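Local coordinates for protein toll (Drosophila melanogaster, PDB 4LXR), which serves as the cell-surface receptor for activated spaetzle, switching on Toll signalling in dorsal-ventral patterning of the embryo and in antifungal immunity, at residues N35-L40 against C52-T57; R79-G84 against S107-M112; Y47-C52 against R74-R79; L15-P20 against C29-E34. All coordinates share one frame; numbering follows the deposited sequence.

Contact 1: N35-L40 against C52-T57. With NAG (2-acetamido-2-deoxy-beta-D-glucopyranose), chain H.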
loop_
_atom_site.group_PDB
_atom_site.type_symbol
_atom_site.label_atom_id
_atom_site.label_comp_id
_atom_site.label_asym_id
_atom_site.label_seq_id
_atom_site.Cartn_x
_atom_site.Cartn_y
_atom_site.Cartn_z
ATOM N N ASN A 35 25.111 28.627 18.850
ATOM C CA ASN A 35 25.234 28.925 17.430
ATOM C C ASN A 35 26.695 29.079 17.030
ATOM O O ASN A 35 27.164 30.197 16.804
ATOM C CB ASN A 35 24.459 30.199 17.088
ATOM C CG ASN A 35 22.960 30.028 17.250
ATOM O OD1 ASN A 35 22.368 29.086 16.724
ATOM N ND2 ASN A 35 22.340 30.939 17.990
ATOM N N PRO A 36 27.417 27.948 16.937
ATOM C CA PRO A 36 28.862 27.956 16.677
ATOM C C PRO A 36 29.218 28.634 15.363
ATOM O O PRO A 36 28.453 28.567 14.398
ATOM C CB PRO A 36 29.221 26.463 16.619
ATOM C CG PRO A 36 27.937 25.767 16.330
ATOM C CD PRO A 36 26.872 26.577 16.995
ATOM N N THR A 37 30.377 29.285 15.346
ATOM C CA THR A 37 30.883 29.951 14.155
ATOM C C THR A 37 31.175 28.897 13.097
ATOM O O THR A 37 30.907 29.100 11.903
ATOM C CB THR A 37 32.165 30.746 14.466
ATOM O OG1 THR A 37 31.926 31.623 15.571
ATOM C CG2 THR A 37 32.567 31.585 13.295
ATOM N N PHE A 38 31.710 27.766 13.553
ATOM C CA PHE A 38 32.055 26.657 12.678
ATOM C C PHE A 38 31.552 25.345 13.229
ATOM O O PHE A 38 31.617 25.086 14.429
ATOM C CB PHE A 38 33.561 26.572 12.479
ATOM C CG PHE A 38 34.143 27.796 11.850
ATOM C CD1 PHE A 38 34.030 28.008 10.485
ATOM C CD2 PHE A 38 34.778 28.748 12.617
ATOM C CE1 PHE A 38 34.561 29.136 9.902
ATOM C CE2 PHE A 38 35.309 29.883 12.036
ATOM C CZ PHE A 38 35.198 30.075 10.679
ATOM N N ARG A 39 31.043 24.518 12.332
ATOM C CA ARG A 39 30.692 23.162 12.667
ATOM C C ARG A 39 31.305 22.300 11.591
ATOM O O ARG A 39 30.905 22.375 10.438
ATOM C CB ARG A 39 29.174 22.984 12.699
ATOM C CG ARG A 39 28.737 21.635 13.220
ATOM C CD ARG A 39 27.222 21.479 13.176
ATOM N NE ARG A 39 26.523 22.627 13.751
ATOM C CZ ARG A 39 26.107 22.695 15.012
ATOM N NH1 ARG A 39 26.320 21.684 15.840
ATOM N NH2 ARG A 39 25.477 23.779 15.447
ATOM N N LEU A 40 32.291 21.498 11.962
ATOM C CA LEU A 40 32.977 20.662 10.994
ATOM C C LEU A 40 32.587 19.205 11.121
ATOM O O LEU A 40 32.562 18.653 12.216
ATOM C CB LEU A 40 34.492 20.790 11.140
ATOM C CG LEU A 40 35.161 22.096 10.712
ATOM C CD1 LEU A 40 35.233 23.069 11.889
ATOM C CD2 LEU A 40 36.543 21.760 10.229
ATOM N N CYS A 52 29.498 27.051 8.169
ATOM C CA CYS A 52 29.899 28.332 8.733
ATOM C C CYS A 52 28.689 29.106 9.213
ATOM O O CYS A 52 27.603 28.995 8.642
ATOM C CB CYS A 52 30.609 29.189 7.674
ATOM S SG CYS A 52 32.274 28.657 7.158
ATOM N N ASN A 53 28.891 29.907 10.249
ATOM C CA ASN A 53 27.927 30.928 10.636
ATOM C C ASN A 53 28.719 32.180 10.975
ATOM O O ASN A 53 29.091 32.386 12.123
ATOM C CB ASN A 53 27.083 30.484 11.833
ATOM C CG ASN A 53 25.876 31.372 12.060
ATOM O OD1 ASN A 53 25.862 32.526 11.632
ATOM N ND2 ASN A 53 24.849 30.830 12.729
ATOM N N LEU A 54 28.962 33.006 9.959
ATOM C CA LEU A 54 29.914 34.104 10.047
ATOM C C LEU A 54 29.212 35.454 9.974
ATOM O O LEU A 54 28.155 35.576 9.351
ATOM C CB LEU A 54 30.912 34.008 8.886
ATOM C CG LEU A 54 32.175 33.157 9.009
ATOM C CD1 LEU A 54 31.926 31.843 9.708
ATOM C CD2 LEU A 54 32.773 32.917 7.633
ATOM N N THR A 55 29.800 36.462 10.609
ATOM C CA THR A 55 29.319 37.833 10.451
ATOM C C THR A 55 30.380 38.605 9.680
ATOM O O THR A 55 30.097 39.615 9.040
ATOM C CB THR A 55 29.074 38.547 11.810
ATOM O OG1 THR A 55 30.265 39.230 12.220
ATOM C CG2 THR A 55 28.663 37.561 12.896
ATOM N N ASP A 56 31.601 38.088 9.730
ATOM C CA ASP A 56 32.777 38.818 9.289
ATOM C C ASP A 56 33.887 37.858 8.875
ATOM O O ASP A 56 34.032 36.771 9.427
ATOM C CB ASP A 56 33.275 39.674 10.452
ATOM C CG ASP A 56 34.061 40.858 9.998
ATOM O OD1 ASP A 56 35.263 40.692 9.708
ATOM O OD2 ASP A 56 33.477 41.959 9.942
ATOM N N THR A 57 34.691 38.272 7.916
ATOM C CA THR A 57 35.811 37.470 7.453
ATOM C C THR A 57 36.831 37.197 8.578
ATOM O O THR A 57 37.509 36.167 8.585
ATOM C CB THR A 57 36.452 38.138 6.203
ATOM O OG1 THR A 57 36.096 37.388 5.027
ATOM C CG2 THR A 57 37.946 38.248 6.327
HETATM C C1 NAG H . 23.894 31.801 13.221
HETATM C C2 NAG H . 22.473 31.238 13.324
HETATM C C3 NAG H . 21.507 32.323 13.804
HETATM C C4 NAG H . 22.018 32.999 15.070
HETATM C C5 NAG H . 23.468 33.444 14.911
HETATM C C6 NAG H . 24.062 33.936 16.209
HETATM C C7 NAG H . 22.029 29.390 11.762
HETATM C C8 NAG H . 21.528 29.019 10.399
HETATM N N2 NAG H . 22.029 30.696 12.049
HETATM O O3 NAG H . 20.231 31.747 14.060
HETATM O O4 NAG H . 21.231 34.155 15.329
HETATM O O5 NAG H . 24.282 32.343 14.479
HETATM O O6 NAG H . 25.006 34.974 15.984
HETATM O O7 NAG H . 22.426 28.548 12.561
HETATM O O HOH W 1 25.561 28.672 14.060
#
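Asn53, which carries an N-linked sugar, meets Thr37 and Pro36 where strand 38-43 begins, and its side chain can be followed from CB to the sugar. CB lies 3.5 Å from Pro36 O. With CG anti to the backbone N (chi1 -167°), the amide is carried past that carbonyl; CG and OD1 lie beside the ring oxygen of the sugar, OD1 3.3 Å from NAG O5, and ND2 is bonded covalently to NAG C1 at 1.4 Å. ND2 also donates to a water 2.6 Å away, which in turn donates to Pro36 O and, weakly, to the acetamide oxygen O7 of the sugar; glycan, side chain and backbone are thus tied by one water. Asn35 lies against the same sugar, its CB 3.4 Å from NAG O5.

Next to the sugar-bearing side chain, one backbone bond joins the segments: Asn53 N donates to Thr37 O at 2.7 Å, tilted 28° from the carbonyl plane. The next pair, Phe38 and Cys52, is an antiparallel non-hydrogen-bonded one, and Cys52 SG approaches the edge of the Phe38 ring, 3.6 Å from CE1, as a sulfur-aromatic contact. Leu54 CD1 reaches Thr37 CG2 at 3.7 Å.

Strand 24-29 flanks the other edge of strand 38-43: Thr37 and Phe38 together face Cys29 in a classic beta bulge. Thr37 OG1 is hydrogen-bonded to Gln62 OE1 in the loop before strand 70-72.

Contact 2: R79-G84 against S107-M112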
loop_
_atom_site.group_PDB
_atom_site.type_symbol
_atom_site.label_atom_id
_atom_site.label_comp_id
_atom_site.label_asym_id
_atom_site.label_seq_id
_atom_site.Cartn_x
_atom_site.Cartn_y
_atom_site.Cartn_z
ATOM N N ARG A 79 27.700 28.086 3.506
ATOM C CA ARG A 79 27.351 29.353 4.171
ATOM C C ARG A 79 28.585 30.145 4.614
ATOM O O ARG A 79 28.506 31.023 5.483
ATOM C CB ARG A 79 26.391 29.122 5.358
ATOM C CG ARG A 79 25.313 28.087 5.076
ATOM C CD ARG A 79 24.349 27.917 6.238
ATOM N NE ARG A 79 23.214 28.827 6.130
ATOM C CZ ARG A 79 21.978 28.540 6.541
ATOM N NH1 ARG A 79 21.006 29.435 6.401
ATOM N NH2 ARG A 79 21.712 27.360 7.092
ATOM N N CYS A 80 29.724 29.850 4.000
ATOM C CA CYS A 80 30.961 30.538 4.366
ATOM C C CYS A 80 31.133 31.806 3.550
ATOM O O CYS A 80 30.565 31.933 2.464
ATOM C CB CYS A 80 32.175 29.606 4.199
ATOM S SG CYS A 80 32.033 28.067 5.220
ATOM N N MET A 81 31.900 32.753 4.083
ATOM C CA MET A 81 32.204 33.977 3.348
ATOM C C MET A 81 33.433 33.760 2.505
ATOM O O MET A 81 34.368 33.065 2.925
ATOM C CB MET A 81 32.432 35.151 4.313
ATOM C CG MET A 81 31.209 35.406 5.168
ATOM S SD MET A 81 31.406 36.740 6.324
ATOM C CE MET A 81 31.505 38.142 5.208
ATOM N N LEU A 82 33.426 34.333 1.305
ATOM C CA LEU A 82 34.629 34.364 0.490
ATOM C C LEU A 82 35.692 35.139 1.257
ATOM O O LEU A 82 35.438 36.247 1.756
ATOM C CB LEU A 82 34.351 34.974 -0.886
ATOM C CG LEU A 82 33.464 34.045 -1.722
ATOM C CD1 LEU A 82 32.908 34.759 -2.975
ATOM C CD2 LEU A 82 34.233 32.773 -2.089
ATOM N N PRO A 83 36.891 34.554 1.361
ATOM C CA PRO A 83 37.916 35.024 2.296
ATOM C C PRO A 83 38.724 36.230 1.803
ATOM O O PRO A 83 39.954 36.213 1.874
ATOM C CB PRO A 83 38.814 33.795 2.449
ATOM C CG PRO A 83 38.687 33.083 1.169
ATOM C CD PRO A 83 37.282 33.298 0.699
ATOM N N GLY A 84 38.047 37.264 1.322
ATOM C CA GLY A 84 38.728 38.466 0.858
ATOM C C GLY A 84 39.721 38.242 -0.283
ATOM O O GLY A 84 39.439 37.537 -1.253
ATOM N N SER A 107 27.032 29.020 -0.639
ATOM C CA SER A 107 26.786 30.029 0.393
ATOM C C SER A 107 25.935 31.204 -0.046
ATOM O O SER A 107 26.086 31.710 -1.153
ATOM C CB SER A 107 28.119 30.562 0.955
ATOM O OG SER A 107 27.877 31.672 1.816
ATOM N N ASP A 108 25.073 31.665 0.855
ATOM C CA ASP A 108 24.303 32.883 0.637
ATOM C C ASP A 108 24.854 34.037 1.463
ATOM O O ASP A 108 24.232 35.099 1.587
ATOM C CB ASP A 108 22.831 32.629 0.974
ATOM C CG ASP A 108 22.236 31.532 0.108
ATOM O OD1 ASP A 108 22.674 31.386 -1.060
ATOM O OD2 ASP A 108 21.351 30.808 0.588
ATOM N N ASN A 109 26.025 33.814 2.040
ATOM C CA ASN A 109 26.727 34.851 2.785
ATOM C C ASN A 109 28.139 34.979 2.229
ATOM O O ASN A 109 29.102 34.523 2.848
ATOM C CB ASN A 109 26.743 34.514 4.286
ATOM C CG ASN A 109 27.528 35.528 5.106
ATOM O OD1 ASN A 109 27.756 36.652 4.661
ATOM N ND2 ASN A 109 27.948 35.130 6.312
ATOM N N LEU A 110 28.245 35.604 1.055
ATOM C CA LEU A 110 29.510 35.724 0.322
ATOM C C LEU A 110 30.419 36.846 0.843
ATOM O O LEU A 110 31.610 36.632 1.055
ATOM C CB LEU A 110 29.245 35.928 -1.176
ATOM C CG LEU A 110 28.492 34.815 -1.918
ATOM C CD1 LEU A 110 28.193 35.210 -3.371
ATOM C CD2 LEU A 110 29.244 33.474 -1.852
ATOM N N GLY A 111 29.857 38.034 1.041
ATOM C CA GLY A 111 30.624 39.184 1.503
ATOM C C GLY A 111 31.259 39.957 0.360
ATOM O O GLY A 111 31.654 41.099 0.548
ATOM N N MET A 112 31.323 39.329 -0.819
ATOM C CA MET A 112 31.981 39.860 -2.014
ATOM C C MET A 112 31.668 38.931 -3.201
ATOM O O MET A 112 31.052 37.869 -3.032
ATOM C CB MET A 112 33.500 39.920 -1.805
ATOM C CG MET A 112 34.165 38.533 -1.725
ATOM S SD MET A 112 35.919 38.546 -1.248
ATOM C CE MET A 112 36.706 39.212 -2.746
HETATM O O HOH W 2 27.629 32.640 7.538
HETATM O O HOH W 3 33.521 37.918 2.035
#
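Ser107 heads an ST turn in 107-112, and the same OG reaches across to 79-84; the two loops follow adjacent parallel strands of the solenoid. Ser107 OG accepts from Asn109 N at 2.8 Å and donates across the contact to Cys80 O, also at 2.8 Å, coming from above the carbonyl plane. Its chi1 of 172°, which sets OG beside its own carbonyl carbon, allows it to serve both partners. With an alanine here both bonds would go, and the turn would probably relax while Cys80 O lost its donor.

Two residues after Cys80, Leu82 N donates in the plane of the Leu110 carbonyl, on a lone pair, at 2.9 Å. Between these bonds Met81 CA makes a CH...O contact with Asn109 O at 3.2 Å, and Met81 CG touches the amide of Asn109, 3.5 Å from ND2. A water links that ND2 to Arg79 O. At the far end Met112 runs alongside the other loop: CG packs on Leu82 CB at 3.7 Å, and SD reaches Gly84 CA at 3.5 Å.

Leu82 also packs on Phe105 of strand 102-106, and Pro83 on Ile88 and Ile91 of helix 88-94, while the Cys80 disulfide to Cys52 ties the first loop to the end of strand 47-52.

Contact 3: Y47-C52 against R74-R79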
loop_
_atom_site.group_PDB
_atom_site.type_symbol
_atom_site.label_atom_id
_atom_site.label_comp_id
_atom_site.label_asym_id
_atom_site.label_seq_id
_atom_site.Cartn_x
_atom_site.Cartn_y
_atom_site.Cartn_z
ATOM N N TYR A 47 35.609 12.890 3.232
ATOM C CA TYR A 47 35.203 14.273 3.074
ATOM C C TYR A 47 35.310 15.082 4.358
ATOM O O TYR A 47 35.333 14.533 5.472
ATOM C CB TYR A 47 33.787 14.348 2.513
ATOM C CG TYR A 47 32.692 14.123 3.528
ATOM C CD1 TYR A 47 32.310 12.838 3.900
ATOM C CD2 TYR A 47 32.015 15.201 4.096
ATOM C CE1 TYR A 47 31.292 12.632 4.822
ATOM C CE2 TYR A 47 31.004 15.005 5.021
ATOM C CZ TYR A 47 30.651 13.722 5.381
ATOM O OH TYR A 47 29.643 13.526 6.294
ATOM N N VAL A 48 35.390 16.395 4.191
ATOM C CA VAL A 48 35.245 17.317 5.303
ATOM C C VAL A 48 34.172 18.327 4.920
ATOM O O VAL A 48 34.221 18.901 3.835
ATOM C CB VAL A 48 36.583 18.019 5.656
ATOM C CG1 VAL A 48 37.217 18.666 4.418
ATOM C CG2 VAL A 48 36.377 19.052 6.751
ATOM N N GLN A 49 33.171 18.502 5.780
ATOM C CA GLN A 49 32.218 19.595 5.604
ATOM C C GLN A 49 32.515 20.724 6.579
ATOM O O GLN A 49 32.665 20.498 7.775
ATOM C CB GLN A 49 30.762 19.137 5.759
ATOM C CG GLN A 49 29.766 20.301 5.655
ATOM C CD GLN A 49 28.310 19.913 5.882
ATOM O OE1 GLN A 49 27.830 19.878 7.019
ATOM N NE2 GLN A 49 27.593 19.647 4.796
ATOM N N ILE A 50 32.632 21.943 6.067
ATOM C CA ILE A 50 32.723 23.097 6.941
ATOM C C ILE A 50 31.419 23.876 6.850
ATOM O O ILE A 50 31.089 24.418 5.799
ATOM C CB ILE A 50 33.910 24.000 6.593
ATOM C CG1 ILE A 50 35.192 23.178 6.527
ATOM C CG2 ILE A 50 34.053 25.107 7.621
ATOM C CD1 ILE A 50 36.268 23.818 5.689
ATOM N N MET A 51 30.658 23.880 7.943
ATOM C CA MET A 51 29.421 24.642 8.011
ATOM C C MET A 51 29.731 25.901 8.793
ATOM O O MET A 51 30.209 25.832 9.919
ATOM C CB MET A 51 28.305 23.828 8.673
ATOM C CG MET A 51 27.059 24.631 9.045
ATOM S SD MET A 51 25.915 24.933 7.678
ATOM C CE MET A 51 25.522 23.250 7.196
ATOM N N CYS A 52 29.498 27.051 8.169
ATOM C CA CYS A 52 29.899 28.332 8.733
ATOM C C CYS A 52 28.689 29.106 9.213
ATOM O O CYS A 52 27.603 28.995 8.642
ATOM C CB CYS A 52 30.609 29.189 7.674
ATOM S SG CYS A 52 32.274 28.657 7.158
ATOM N N ARG A 74 36.758 15.032 -0.842
ATOM C CA ARG A 74 35.785 16.078 -1.061
ATOM C C ARG A 74 35.826 17.113 0.074
ATOM O O ARG A 74 35.808 16.755 1.255
ATOM C CB ARG A 74 34.392 15.445 -1.178
ATOM C CG ARG A 74 33.287 16.426 -1.523
ATOM C CD ARG A 74 31.962 15.723 -1.813
ATOM N NE ARG A 74 31.268 15.337 -0.588
ATOM C CZ ARG A 74 31.061 14.082 -0.208
ATOM N NH1 ARG A 74 30.421 13.831 0.929
ATOM N NH2 ARG A 74 31.487 13.076 -0.971
ATOM N N VAL A 75 35.907 18.394 -0.283
ATOM C CA VAL A 75 35.719 19.458 0.698
ATOM C C VAL A 75 34.446 20.172 0.352
ATOM O O VAL A 75 34.276 20.626 -0.781
ATOM C CB VAL A 75 36.845 20.491 0.699
ATOM C CG1 VAL A 75 36.519 21.625 1.679
ATOM C CG2 VAL A 75 38.152 19.844 1.054
ATOM N N GLN A 76 33.535 20.259 1.316
ATOM C CA GLN A 76 32.280 20.959 1.085
ATOM C C GLN A 76 32.166 22.091 2.086
ATOM O O GLN A 76 32.180 21.852 3.289
ATOM C CB GLN A 76 31.098 20.006 1.235
ATOM C CG GLN A 76 29.746 20.655 0.988
ATOM C CD GLN A 76 28.594 19.671 1.061
ATOM O OE1 GLN A 76 28.156 19.278 2.146
ATOM N NE2 GLN A 76 28.099 19.267 -0.092
ATOM N N MET A 77 32.042 23.316 1.585
ATOM C CA MET A 77 31.963 24.499 2.437
ATOM C C MET A 77 30.582 25.107 2.250
ATOM O O MET A 77 30.163 25.345 1.128
ATOM C CB MET A 77 33.057 25.515 2.074
ATOM C CG MET A 77 34.481 25.038 2.384
ATOM S SD MET A 77 35.780 26.189 1.862
ATOM C CE MET A 77 35.732 27.320 3.262
ATOM N N ARG A 78 29.878 25.354 3.349
ATOM C CA ARG A 78 28.502 25.817 3.288
ATOM C C ARG A 78 28.290 27.067 4.130
ATOM O O ARG A 78 28.626 27.091 5.328
ATOM C CB ARG A 78 27.544 24.714 3.780
ATOM C CG ARG A 78 27.386 23.565 2.794
ATOM C CD ARG A 78 26.513 22.428 3.348
ATOM N NE ARG A 78 25.107 22.790 3.492
ATOM C CZ ARG A 78 24.212 22.054 4.154
ATOM N NH1 ARG A 78 24.586 20.914 4.723
ATOM N NH2 ARG A 78 22.948 22.450 4.246
ATOM N N ARG A 79 27.700 28.086 3.506
ATOM C CA ARG A 79 27.351 29.353 4.171
ATOM C C ARG A 79 28.585 30.145 4.614
ATOM O O ARG A 79 28.506 31.023 5.483
ATOM C CB ARG A 79 26.391 29.122 5.358
ATOM C CG ARG A 79 25.313 28.087 5.076
ATOM C CD ARG A 79 24.349 27.917 6.238
ATOM N NE ARG A 79 23.214 28.827 6.130
ATOM C CZ ARG A 79 21.978 28.540 6.541
ATOM N NH1 ARG A 79 21.006 29.435 6.401
ATOM N NH2 ARG A 79 21.712 27.360 7.092
HETATM O O HOH W 4 24.566 18.897 7.260
#
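Strands 47-52 and 74-78 run parallel, their axes 9° apart and 4.7 Å from each other at closest, joined by five backbone hydrogen bonds, the first given by Val48 N and the last by Cys52 N. On the face that carries Gln49 and Gln76, the two amides lie side by side: Gln49 NE2 donates to Gln76 OE1 at 2.7 Å, within the carbonyl plane, and the amide planes are only 26° apart. Next to them, Arg74 bends at chi3 to bring NH1 over one face of the Tyr47 ring, offset toward the rim and 3.5 Å from CG, while Tyr47 CB lies over a face of the guanidinium; the planes are 19° apart.

Arg78 is covered too. Met51, bent at chi2 and chi3, sets its CE over the centre of the guanidinium, 3.5 Å from CZ, while Met51 SD rests on Arg79 CD at 3.7 Å. The charge of Arg78 is met outside the pair, by a salt bridge from NH2 to Glu48 of the spaetzle chain; NH2 is also hydrogen-bonded to Ser12 O of that chain.

The opposite face is apolar: Val48 CG1 meets Val75 CG2 at 3.7 Å, and Ile50 CD1 meets Met77 CG at 4.0 Å. Such parallel pairing, with apolar residues turned to the core and polar ones to the concave surface, is characteristic of leucine-rich repeat solenoids, whose parallel strand stack begins here at the N-terminal end.

Contact 4: L15-P20 against C29-E34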
loop_
_atom_site.group_PDB
_atom_site.type_symbol
_atom_site.label_atom_id
_atom_site.label_comp_id
_atom_site.label_asym_id
_atom_site.label_seq_id
_atom_site.Cartn_x
_atom_site.Cartn_y
_atom_site.Cartn_z
ATOM N N LEU A 15 39.371 25.309 22.621
ATOM C CA LEU A 15 38.477 26.389 22.256
ATOM C C LEU A 15 37.325 25.752 21.481
ATOM O O LEU A 15 36.247 26.326 21.361
ATOM C CB LEU A 15 39.192 27.437 21.397
ATOM C CG LEU A 15 40.253 28.307 22.084
ATOM C CD1 LEU A 15 41.661 27.892 21.669
ATOM C CD2 LEU A 15 40.013 29.786 21.798
ATOM N N CYS A 16 37.565 24.548 20.967
ATOM C CA CYS A 16 36.545 23.790 20.250
ATOM C C CYS A 16 36.283 22.463 20.950
ATOM O O CYS A 16 37.140 21.946 21.664
ATOM C CB CYS A 16 36.987 23.519 18.810
ATOM S SG CYS A 16 37.318 24.999 17.829
ATOM N N GLN A 17 35.094 21.912 20.745
ATOM C CA GLN A 17 34.812 20.583 21.246
ATOM C C GLN A 17 34.645 19.631 20.071
ATOM O O GLN A 17 34.302 20.046 18.962
ATOM C CB GLN A 17 33.567 20.591 22.129
ATOM C CG GLN A 17 32.268 20.445 21.370
ATOM C CD GLN A 17 31.055 20.620 22.255
ATOM O OE1 GLN A 17 30.000 20.037 22.001
ATOM N NE2 GLN A 17 31.195 21.434 23.298
ATOM N N CYS A 18 34.924 18.360 20.303
ATOM C CA CYS A 18 34.791 17.348 19.273
ATOM C C CYS A 18 34.107 16.123 19.868
ATOM O O CYS A 18 34.388 15.736 20.998
ATOM C CB CYS A 18 36.170 16.964 18.744
ATOM S SG CYS A 18 36.172 15.701 17.446
ATOM N N ALA A 19 33.200 15.519 19.113
ATOM C CA ALA A 19 32.568 14.285 19.555
ATOM C C ALA A 19 32.474 13.333 18.376
ATOM O O ALA A 19 32.008 13.725 17.301
ATOM C CB ALA A 19 31.179 14.561 20.143
ATOM N N PRO A 20 32.944 12.088 18.560
ATOM C CA PRO A 20 32.760 11.086 17.508
ATOM C C PRO A 20 31.285 10.777 17.360
ATOM O O PRO A 20 30.549 10.839 18.335
ATOM C CB PRO A 20 33.507 9.864 18.050
ATOM C CG PRO A 20 33.530 10.056 19.530
ATOM C CD PRO A 20 33.669 11.544 19.718
ATOM N N CYS A 29 32.924 25.107 17.060
ATOM C CA CYS A 29 33.757 26.206 17.519
ATOM C C CYS A 29 32.908 27.476 17.590
ATOM O O CYS A 29 32.222 27.818 16.625
ATOM C CB CYS A 29 34.934 26.418 16.565
ATOM S SG CYS A 29 35.991 24.961 16.276
ATOM N N PRO A 30 32.921 28.166 18.742
ATOM C CA PRO A 30 33.562 27.792 20.011
ATOM C C PRO A 30 32.876 26.602 20.681
ATOM O O PRO A 30 31.769 26.226 20.296
ATOM C CB PRO A 30 33.377 29.043 20.880
ATOM C CG PRO A 30 33.120 30.153 19.915
ATOM C CD PRO A 30 32.350 29.521 18.798
ATOM N N ALA A 31 33.538 26.028 21.683
ATOM C CA ALA A 31 33.065 24.819 22.349
ATOM C C ALA A 31 31.650 24.926 22.908
ATOM O O ALA A 31 30.835 24.026 22.719
ATOM C CB ALA A 31 34.039 24.408 23.454
ATOM N N ASN A 32 31.351 26.019 23.597
ATOM C CA ASN A 32 30.095 26.089 24.343
ATOM C C ASN A 32 28.973 26.811 23.609
ATOM O O ASN A 32 28.013 27.268 24.228
ATOM C CB ASN A 32 30.322 26.723 25.722
ATOM C CG ASN A 32 30.156 25.727 26.866
ATOM O OD1 ASN A 32 31.046 24.918 27.137
ATOM N ND2 ASN A 32 29.015 25.796 27.549
ATOM N N ALA A 33 29.079 26.895 22.290
ATOM C CA ALA A 33 28.162 27.728 21.524
ATOM C C ALA A 33 26.856 27.040 21.132
ATOM O O ALA A 33 26.847 25.897 20.668
ATOM C CB ALA A 33 28.863 28.293 20.285
ATOM N N GLU A 34 25.755 27.759 21.332
ATOM C CA GLU A 34 24.445 27.381 20.811
ATOM C C GLU A 34 24.435 27.572 19.297
ATOM O O GLU A 34 23.836 26.785 18.553
ATOM C CB GLU A 34 23.363 28.254 21.460
ATOM C CG GLU A 34 22.112 28.474 20.615
ATOM C CD GLU A 34 21.083 27.372 20.781
ATOM O OE1 GLU A 34 21.013 26.782 21.881
ATOM O OE2 GLU A 34 20.343 27.100 19.809
#
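Cys16 and Cys29 are joined covalently, and the other contacts gather round that bond. The disulfide, SG to SG at 2.0 Å, turns about its S-S axis by 115°, and each sulfur lies anti to its own carbonyl carbon, beside the backbone N. It fastens the residue just before strand 17-21 to the last residue of strand 24-29.

Among the polar contacts of the backbone, Ala31 N donates to Leu15 O at 2.7 Å, though the bond is bent, with 133° at the hydrogen, and the donor is tilted from the carbonyl plane. Leu15 O also receives a CH...O contact from Pro30 CA at 3.3 Å. Pro30, preceded by a cis peptide, opens a type I turn that runs to Ala33. Gln17 comes close without bonding: its chi1 of 86° puts CG in the crowded position between backbone N and carbonyl carbon, from which the extended chain carries NE2 to 2.7 Å from Ala31 O, at too poor an angle for a hydrogen bond. Were Gln17 cut back to alanine, Ala31 O would probably lose this close polar neighbour, since the amide end would be gone.

Apolar contact is slight. Ala31 CB lies 4.1 Å from Gln17 CB and also approaches the backbone, 3.9 Å from Cys16 C.

Cys18 forms a second disulfide, to Cys7 of helix 4-12. With so little apolar area to share, the crosslink between Cys16 and Cys29 probably does much of the work of holding these two segments together, consistent with the cysteine-rich N-terminal cap of a leucine-rich repeat receptor.

The four contacts run from the cysteine-rich N-terminal cap toward the strand stack of the solenoid. Contact 4 and contact 1 adjoin through Cys29, whose N lies 2.9 Å from Phe38 O, probably hydrogen-bonded. Contact 1 and contact 3 share Cys52 and neighbouring strands, with Arg39 N 2.9 Å from Met51 O. The disulfide from Cys52 SG to Cys80 SG, 2.0 Å, then couples both to contact 2, which shares Arg79 with contact 3. Contacts 2 and 4 lie furthest apart, about 22 Å between centres, and do not touch. Spaetzle reaches all four, most intimately at contact 3, while the Arg79 side chain of contacts 2 and 3 lies about 4 Å (nearest atoms) from the sugar that contact 1 carries on Asn53.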